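Local structure of periplasmic molybdate-binding protein (Azotobacter vinelandii, 1ATG) at residues Gly34-Pro38 and Gln113-Tyr117. The protein binds the oxyanions molybdate and tungstate in the cleft between its two domains, probably supplying molybdate to an ABC transporter as a periplasmic receptor. Numbering follows the deposited sequence. Where two conformers were deposited one is given.
Sequences GSSGP and QIAPY. With WO4 (tungstate(VI)ion), chain B.
Gly37 N donates to Ile114 O (2.9 Å, N-H...O 162°), meeting a lone pair in the carbonyl plane, a direct link between the two domains beside the tungstate. Beside it the Ile114 side chain lies crosswise to the ring of Pro38, at about a right angle, with CB 3.7 Å from Pro38 CD. Its CG1 sits between backbone N and carbonyl carbon (chi1 59°), which leaves CD1 near Pro38 CG. Gly37, with no side chain, lets the backbones come close here, next to Ile114 CB. Ser36 grips one corner of the anion twice, its N and OG each donating to WO4 O4 at 2.8 Å. With OG turned beside its own backbone N (chi1 -65°), hydroxyl and amide converge on the same oxygen; OG also bonds to Ala55 N. The Pro116 ring packs against this serine, CD lying 3.6 Å from Ser36 OG and 3.3 Å from WO4 O4. Replacing the Pro116 ring with an alanine is likely to open a gap beside the Ser36 hydroxyl and leave that side of the anion less closely packed. Tyr117 N makes a nearly straight bond to WO4 O3 (2.9 Å), while its ring presents an edge to that oxygen, in plane, with CD1 3.4 Å away. In the conformer given, Ser35 OG bonds to Asn144 O, a further tie across the cleft. Thr8, Asn9 and Val146 complete the hydrogen-bonding shell. Helices 36-44 and 116-127, following strands 29-34 and 107-110 respectively, thus both begin at the anion, one from each lobe of this periplasmic binding-protein fold.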
loop_
_atom_site.group_PDB
_atom_site.type_symbol
_atom_site.label_atom_id
_atom_site.label_comp_id
_atom_site.label_asym_id
_atom_site.label_seq_id
_atom_site.Cartn_x
_atom_site.Cartn_y
_atom_site.Cartn_z
ATOM N N GLY A 34 3.877 -8.301 -2.942
ATOM C CA GLY A 34 4.888 -7.680 -3.800
ATOM C C GLY A 34 4.352 -6.317 -4.209
ATOM O O GLY A 34 3.239 -5.946 -3.780
ATOM N N SER A 35 5.099 -5.531 -4.965
ATOM C CA SER A 35 4.628 -4.256 -5.467
ATOM C C SER A 35 3.486 -4.521 -6.443
ATOM O O SER A 35 3.485 -5.560 -7.133
ATOM C CB SER A 35 5.760 -3.502 -6.163
ATOM O OG SER A 35 6.619 -2.963 -5.173
ATOM N N SER A 36 2.596 -3.560 -6.588
ATOM C CA SER A 36 1.423 -3.738 -7.430
ATOM C C SER A 36 1.745 -4.053 -8.878
ATOM O O SER A 36 1.123 -4.937 -9.486
ATOM C CB SER A 36 0.543 -2.477 -7.375
ATOM O OG SER A 36 0.033 -2.296 -6.053
ATOM N N GLY A 37 2.732 -3.378 -9.458
ATOM C CA GLY A 37 3.128 -3.589 -10.850
ATOM C C GLY A 37 3.564 -5.019 -11.100
ATOM O O GLY A 37 3.005 -5.739 -11.943
ATOM N N PRO A 38 4.590 -5.478 -10.405
ATOM C CA PRO A 38 5.092 -6.836 -10.565
ATOM C C PRO A 38 4.023 -7.877 -10.281
ATOM O O PRO A 38 3.970 -8.912 -10.977
ATOM C CB PRO A 38 6.281 -6.961 -9.631
ATOM C CG PRO A 38 6.639 -5.577 -9.252
ATOM C CD PRO A 38 5.457 -4.690 -9.500
ATOM N N GLN A 113 6.998 3.720 -10.937
ATOM C CA GLN A 113 6.476 2.975 -12.078
ATOM C C GLN A 113 5.772 1.703 -11.642
ATOM O O GLN A 113 4.949 1.177 -12.413
ATOM C CB GLN A 113 7.635 2.604 -13.020
ATOM C CG GLN A 113 8.366 3.820 -13.572
ATOM C CD GLN A 113 7.515 4.619 -14.534
ATOM O OE1 GLN A 113 6.818 4.046 -15.374
ATOM N NE2 GLN A 113 7.556 5.940 -14.416
ATOM N N ILE A 114 6.099 1.155 -10.479
ATOM C CA ILE A 114 5.538 -0.112 -10.049
ATOM C C ILE A 114 4.844 -0.117 -8.687
ATOM O O ILE A 114 4.129 -1.077 -8.387
ATOM C CB ILE A 114 6.627 -1.218 -9.994
ATOM C CG1 ILE A 114 7.772 -0.861 -9.046
ATOM C CG2 ILE A 114 7.140 -1.569 -11.391
ATOM C CD1 ILE A 114 8.749 -1.998 -8.802
ATOM N N ALA A 115 5.059 0.915 -7.880
ATOM C CA ALA A 115 4.534 0.971 -6.519
ATOM C C ALA A 115 3.747 2.256 -6.367
ATOM O O ALA A 115 4.316 3.339 -6.283
ATOM C CB ALA A 115 5.697 0.912 -5.525
ATOM N N PRO A 116 2.419 2.153 -6.276
ATOM C CA PRO A 116 1.568 3.329 -6.118
ATOM C C PRO A 116 1.917 4.210 -4.926
ATOM O O PRO A 116 1.733 5.425 -5.019
ATOM C CB PRO A 116 0.160 2.744 -6.030
ATOM C CG PRO A 116 0.251 1.492 -6.858
ATOM C CD PRO A 116 1.613 0.920 -6.515
ATOM N N TYR A 117 2.456 3.677 -3.818
ATOM C CA TYR A 117 2.852 4.560 -2.712
ATOM C C TYR A 117 4.102 5.353 -3.088
ATOM O O TYR A 117 4.377 6.407 -2.522
ATOM C CB TYR A 117 3.081 3.779 -1.411
ATOM C CG TYR A 117 1.776 3.524 -0.673
ATOM C CD1 TYR A 117 0.929 2.501 -1.094
ATOM C CD2 TYR A 117 1.388 4.323 0.382
ATOM C CE1 TYR A 117 -0.284 2.288 -0.438
ATOM C CE2 TYR A 117 0.187 4.110 1.032
ATOM C CZ TYR A 117 -0.631 3.097 0.623
ATOM O OH TYR A 117 -1.811 2.888 1.302
HETATM W W WO4 B . 2.846 -0.886 -3.069
HETATM O O1 WO4 B . 4.457 -1.492 -2.631
HETATM O O2 WO4 B . 1.701 -1.194 -1.810
HETATM O O3 WO4 B . 2.879 0.859 -3.348
HETATM O O4 WO4 B . 2.258 -1.655 -4.553
#